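Local coordinates for putative uncharacterized protein Ta1305 (Thermoplasma acidophilum, PDB 4RKS) that phosphorylates (R)-mevalonate with ATP to give (R)-3-phosphomevalonate, a step of the alternative mevalonate pathway of extreme acidophiles, at residues A29-G34 and G63-E68; S124-A129 and R155-S160. One frame throughout, in Å; residues are numbered along the deposited sequence.

Contacts 1 and 2 follow one another along the chain, and their centres lie about 11 Å apart. Both belong to the N-terminal domain of this GHMP kinase. Contact 1 pairs strand 24-34 with the start of strand 66-73. Contact 2 joins the glycine- and serine-rich ATP-binding loop and the start of helix 128-141 to the loop before helix 161-166. The two touch directly: Ala129, on the first turn of helix 128-141, packs against Ala29, Tyr30 and Ser67. Each reaches mevalonate, contact 1 through Gly34 and contact 2 through Glu159 and Ser160. The strand pair, the nucleotide loop and the substrate pocket therefore lie side by side.

Contact 1: residues A29-G34 and G63-E68; sequences AYPTIG and GSIRSE. With MEV ((R)-mevalonate), chain C.
Tyr30 and Ala29 meet residues 63-68 where strand 24-34 pairs antiparallel with the start of strand 66-73, in the N-terminal domain of a GHMP kinase. At Gly63 the carbonyl is tied to the phenol by one water. The water donates to Gly63 O over 2.7 Å and also hydrogen-bonds Tyr30 OH, which has a direct partner in Trp332 NE1. The carbonyl of Ser64 receives Arg66 NH1. Ile65 O accepts a hydrogen bond from Ser59 OG. The same oxygen lies in the plane of the Tyr30 ring, at the edge, 3.2 Å from Tyr30 CD1. The CG2 branch of Ile65 packs against the proline ring, 3.8 Å from Pro31 CG, and the two side chains cross at about a right angle.

Arg66 brings its CB obliquely to the Tyr30 ring, and its chain then runs away from segment 29-34. It grips Glu68 side-on, with NE and NH2 both bonded to the single atom OE2. The NE to OE2 distance from Arg66 to Glu68 is 2.8 Å. Both nitrogens reach OE2 from above the carboxylate plane, on the same face. Together with the bond to Ser64 O, these bonds, all near the guanidinium plane, fix its rotation. Arg66 also makes a cation-pi contact with Phe120.

Ser67 forms the hydrogen-bonded pair with Ala29. Its OG stands anti to the backbone N (chi1 -172°) and bonds Asn119, an ATP-binding residue. Ala29 N donates to Ser67 O at 3.0 Å. The return bond, from Ser67 N to Ala29 O, is 2.9 Å long and almost straight, with an N-H...O angle of 178°.

Contact 2: residues S124-A129 and R155-S160; sequences SGSSDA and RAVSES. With MEV ((R)-mevalonate), chain C.
Ser127 and Asp128 meet Ser158 and Ser160 where the ATP-binding loop, at the start of helix 128-141, meets the loop that precedes helix 161-166. The polar contacts centre on the Asp128 carboxylate. CG lies beside the backbone N (chi1 -76°), and this turns the acid group toward residues 158-160. Ser160 N gives OD1 of Asp128 a weak bond of 3.3 Å, bent to 125°. The position of OD1 is doubtful, because it is modelled too close to Ser158. The other oxygen, OD2 of Asp128, sits 3.1 Å from CB of Ser160.

Van der Waals contacts extend the join toward the nucleotide loop. Ser158 CB lies 3.6 Å from Ser127 O. The CG1 branch of Val157 meets Ser126 OG at 3.9 Å. Ser127 itself is the N-cap of helix 128-141, its OG bonded to Gly130 N.

Glu159 and Ser160 line the mevalonate pocket. The Glu159 side chain leaves CA with CG straddled by N and C (chi1 59°) and folds at the next bond. This places OE2 of Glu159 2.7 Å from O8 of mevalonate. His211 hydrogen-bonds OE2, and Arg47 forms a salt bridge to OE1.

Across the contact itself, one weak and doubtful bond is joined by van der Waals touch. This sets the ATP-binding loop beside the substrate-binding Glu159.

Contact 1: residues A29-G34 and G63-E68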
loop_
_atom_site.group_PDB
_atom_site.type_symbol
_atom_site.label_atom_id
_atom_site.label_comp_id
_atom_site.label_asym_id
_atom_site.label_seq_id
_atom_site.Cartn_x
_atom_site.Cartn_y
_atom_site.Cartn_z
ATOM N N ALA A 29 -0.353 2.578 11.187
ATOM C CA ALA A 29 -0.286 1.555 10.131
ATOM C C ALA A 29 0.976 1.753 9.289
ATOM O O ALA A 29 1.666 2.784 9.415
ATOM C CB ALA A 29 -1.534 1.585 9.259
ATOM N N TYR A 30 1.269 0.775 8.428
ATOM C CA TYR A 30 2.490 0.757 7.619
ATOM C C TYR A 30 2.167 0.857 6.137
ATOM O O TYR A 30 1.143 0.333 5.697
ATOM C CB TYR A 30 3.299 -0.526 7.930
ATOM C CG TYR A 30 3.590 -0.581 9.400
ATOM C CD1 TYR A 30 4.555 0.254 9.953
ATOM C CD2 TYR A 30 2.847 -1.388 10.250
ATOM C CE1 TYR A 30 4.804 0.252 11.298
ATOM C CE2 TYR A 30 3.081 -1.393 11.617
ATOM C CZ TYR A 30 4.067 -0.563 12.128
ATOM O OH TYR A 30 4.321 -0.536 13.470
ATOM N N PRO A 31 3.046 1.520 5.363
ATOM C CA PRO A 31 2.844 1.672 3.920
ATOM C C PRO A 31 2.951 0.348 3.179
ATOM O O PRO A 31 3.315 -0.694 3.735
ATOM C CB PRO A 31 3.964 2.639 3.506
ATOM C CG PRO A 31 5.063 2.348 4.495
ATOM C CD PRO A 31 4.346 2.073 5.801
ATOM N N THR A 32 2.585 0.370 1.905
ATOM C CA THR A 32 2.464 -0.874 1.174
ATOM C C THR A 32 3.154 -0.817 -0.190
ATOM O O THR A 32 3.438 0.267 -0.722
ATOM C CB THR A 32 0.973 -1.263 0.980
ATOM O OG1 THR A 32 0.339 -0.316 0.124
ATOM C CG2 THR A 32 0.246 -1.266 2.315
ATOM N N ILE A 33 3.444 -2.004 -0.715
ATOM C CA ILE A 33 3.995 -2.205 -2.056
ATOM C C ILE A 33 3.119 -3.208 -2.796
ATOM O O ILE A 33 2.835 -4.294 -2.273
ATOM C CB ILE A 33 5.448 -2.739 -2.001
ATOM C CG1 ILE A 33 6.385 -1.691 -1.401
ATOM C CG2 ILE A 33 5.930 -3.161 -3.401
ATOM C CD1 ILE A 33 7.718 -2.256 -0.903
ATOM N N GLY A 34 2.677 -2.856 -3.998
ATOM C CA GLY A 34 1.929 -3.793 -4.822
ATOM C C GLY A 34 2.758 -4.992 -5.287
ATOM O O GLY A 34 3.931 -4.857 -5.613
ATOM N N GLY A 63 10.782 -0.375 12.407
ATOM C CA GLY A 63 9.360 -0.067 12.367
ATOM C C GLY A 63 9.084 1.430 12.319
ATOM O O GLY A 63 7.960 1.868 12.574
ATOM N N SER A 64 10.107 2.214 11.978
ATOM C CA SER A 64 10.002 3.662 11.996
ATOM C C SER A 64 9.295 4.271 10.779
ATOM O O SER A 64 8.823 5.405 10.855
ATOM C CB SER A 64 11.397 4.293 12.130
ATOM O OG SER A 64 11.976 4.595 10.864
ATOM N N ILE A 65 9.257 3.554 9.657
ATOM C CA ILE A 65 8.471 4.004 8.505
ATOM C C ILE A 65 7.005 3.640 8.756
ATOM O O ILE A 65 6.641 2.457 8.823
ATOM C CB ILE A 65 8.962 3.384 7.179
ATOM C CG1 ILE A 65 10.455 3.691 6.956
ATOM C CG2 ILE A 65 8.163 3.930 6.004
ATOM C CD1 ILE A 65 10.941 3.237 5.610
ATOM N N ARG A 66 6.167 4.661 8.909
ATOM C CA ARG A 66 4.819 4.444 9.430
ATOM C C ARG A 66 3.939 5.682 9.304
ATOM O O ARG A 66 4.447 6.790 9.082
ATOM C CB ARG A 66 4.883 4.054 10.893
ATOM C CG ARG A 66 5.292 5.224 11.784
ATOM C CD ARG A 66 5.885 4.713 13.080
ATOM N NE ARG A 66 6.030 5.751 14.091
ATOM C CZ ARG A 66 7.058 6.592 14.173
ATOM N NH1 ARG A 66 8.044 6.543 13.285
ATOM N NH2 ARG A 66 7.098 7.489 15.152
ATOM N N SER A 67 2.624 5.482 9.465
ATOM C CA SER A 67 1.682 6.583 9.639
ATOM C C SER A 67 1.001 6.517 11.017
ATOM O O SER A 67 0.437 5.484 11.388
ATOM C CB SER A 67 0.638 6.567 8.528
ATOM O OG SER A 67 -0.165 7.734 8.586
ATOM N N GLU A 68 1.069 7.613 11.774
ATOM C CA GLU A 68 0.407 7.700 13.089
ATOM C C GLU A 68 -0.802 8.639 13.070
ATOM O O GLU A 68 -0.743 9.760 12.559
ATOM C CB GLU A 68 1.376 8.157 14.168
ATOM C CG GLU A 68 2.573 7.233 14.371
ATOM C CD GLU A 68 3.431 7.668 15.544
ATOM O OE1 GLU A 68 3.269 8.822 16.014
ATOM O OE2 GLU A 68 4.263 6.854 15.993
HETATM C C8 MEV C . -2.326 1.301 -6.170
HETATM O O8 MEV C . -3.522 2.030 -5.969
HETATM C C2 MEV C . -1.670 1.821 -7.430
HETATM C C3 MEV C . -0.220 1.434 -7.672
HETATM O O7 MEV C . 0.595 1.655 -6.549
HETATM C C4 MEV C . -0.104 -0.027 -8.072
HETATM C C5 MEV C . -0.075 -0.980 -6.891
HETATM O O3 MEV C . 0.671 -0.769 -5.888
HETATM O O4 MEV C . -0.826 -1.984 -6.901
HETATM C C6 MEV C . 0.277 2.308 -8.802
HETATM O O HOH W 1 6.297 1.059 14.505
#

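Contact 2: residues S124-A129 and R155-S160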
loop_
_atom_site.group_PDB
_atom_site.type_symbol
_atom_site.label_atom_id
_atom_site.label_comp_id
_atom_site.label_asym_id
_atom_site.label_seq_id
_atom_site.Cartn_x
_atom_site.Cartn_y
_atom_site.Cartn_z
ATOM N N SER A 124 4.071 13.409 3.574
ATOM C CA SER A 124 2.917 13.952 4.295
ATOM C C SER A 124 1.630 13.839 3.471
ATOM O O SER A 124 1.648 14.053 2.257
ATOM C CB SER A 124 3.179 15.417 4.666
ATOM O OG SER A 124 2.052 16.010 5.277
ATOM N N GLY A 125 0.520 13.490 4.120
ATOM C CA GLY A 125 -0.764 13.408 3.434
ATOM C C GLY A 125 -1.466 12.060 3.525
ATOM O O GLY A 125 -1.095 11.205 4.331
ATOM N N SER A 126 -2.494 11.875 2.699
ATOM C CA SER A 126 -3.241 10.616 2.644
ATOM C C SER A 126 -2.423 9.499 2.009
ATOM O O SER A 126 -1.617 9.757 1.113
ATOM C CB SER A 126 -4.538 10.802 1.860
ATOM O OG SER A 126 -5.641 10.889 2.732
ATOM N N SER A 127 -2.642 8.266 2.473
ATOM C CA SER A 127 -1.973 7.076 1.932
ATOM C C SER A 127 -2.747 5.823 2.325
ATOM O O SER A 127 -3.725 5.909 3.073
ATOM C CB SER A 127 -0.532 6.984 2.444
ATOM O OG SER A 127 -0.507 6.721 3.841
ATOM N N ASP A 128 -2.305 4.665 1.838
ATOM C CA ASP A 128 -2.855 3.380 2.288
ATOM C C ASP A 128 -2.750 3.223 3.808
ATOM O O ASP A 128 -3.713 2.827 4.461
ATOM C CB ASP A 128 -2.141 2.202 1.613
ATOM C CG ASP A 128 -2.570 1.993 0.164
ATOM O OD1 ASP A 128 -3.650 2.492 -0.235
ATOM O OD2 ASP A 128 -1.830 1.305 -0.572
ATOM N N ALA A 129 -1.569 3.509 4.354
ATOM C CA ALA A 129 -1.331 3.457 5.796
ATOM C C ALA A 129 -2.238 4.426 6.557
ATOM O O ALA A 129 -2.713 4.117 7.647
ATOM C CB ALA A 129 0.152 3.764 6.112
ATOM N N ARG A 155 -11.723 2.628 1.477
ATOM C CA ARG A 155 -11.148 2.738 0.133
ATOM C C ARG A 155 -11.359 4.120 -0.472
ATOM O O ARG A 155 -10.614 4.528 -1.370
ATOM C CB ARG A 155 -11.713 1.649 -0.792
ATOM C CG ARG A 155 -11.151 0.275 -0.466
ATOM C CD ARG A 155 -11.424 -0.782 -1.544
ATOM N NE ARG A 155 -11.271 -2.113 -0.966
ATOM C CZ ARG A 155 -12.294 -2.821 -0.514
ATOM N NH1 ARG A 155 -13.520 -2.335 -0.633
ATOM N NH2 ARG A 155 -12.104 -4.008 0.032
ATOM N N ALA A 156 -12.345 4.850 0.048
ATOM C CA ALA A 156 -12.604 6.211 -0.390
ATOM C C ALA A 156 -11.424 7.097 -0.034
ATOM O O ALA A 156 -11.161 8.097 -0.687
ATOM C CB ALA A 156 -13.891 6.750 0.243
ATOM N N VAL A 157 -10.715 6.713 1.020
ATOM C CA VAL A 157 -9.527 7.414 1.428
ATOM C C VAL A 157 -8.332 6.933 0.595
ATOM O O VAL A 157 -7.545 7.737 0.111
ATOM C CB VAL A 157 -9.273 7.212 2.930
ATOM C CG1 VAL A 157 -7.984 7.898 3.357
ATOM C CG2 VAL A 157 -10.469 7.751 3.719
ATOM N N SER A 158 -8.218 5.621 0.410
ATOM C CA SER A 158 -7.171 5.053 -0.431
ATOM C C SER A 158 -7.564 3.653 -0.878
ATOM O O SER A 158 -7.899 2.814 -0.051
ATOM C CB SER A 158 -5.833 5.019 0.312
ATOM O OG SER A 158 -4.855 4.323 -0.434
ATOM N N GLU A 159 -7.495 3.394 -2.181
ATOM C CA GLU A 159 -8.093 2.191 -2.746
ATOM C C GLU A 159 -7.411 0.898 -2.295
ATOM O O GLU A 159 -8.018 -0.166 -2.380
ATOM C CB GLU A 159 -8.108 2.265 -4.284
ATOM C CG GLU A 159 -6.737 2.430 -4.929
ATOM C CD GLU A 159 -6.275 3.887 -5.012
ATOM O OE1 GLU A 159 -7.002 4.785 -4.524
ATOM O OE2 GLU A 159 -5.177 4.134 -5.569
ATOM N N SER A 160 -6.169 0.985 -1.814
ATOM C CA SER A 160 -5.450 -0.197 -1.318
ATOM C C SER A 160 -5.293 -0.208 0.214
ATOM O O SER A 160 -4.291 -0.700 0.749
ATOM C CB SER A 160 -4.071 -0.301 -1.975
ATOM O OG SER A 160 -4.182 -0.470 -3.378
HETATM C C8 MEV C . -2.326 1.301 -6.170
HETATM O O8 MEV C . -3.522 2.030 -5.969
HETATM C C2 MEV C . -1.670 1.821 -7.430
HETATM C C3 MEV C . -0.220 1.434 -7.672
HETATM O O7 MEV C . 0.595 1.655 -6.549
HETATM C C4 MEV C . -0.104 -0.027 -8.072
HETATM C C5 MEV C . -0.075 -0.980 -6.891
HETATM O O3 MEV C . 0.671 -0.769 -5.888
HETATM O O4 MEV C . -0.826 -1.984 -6.901
HETATM C C6 MEV C . 0.277 2.308 -8.802
#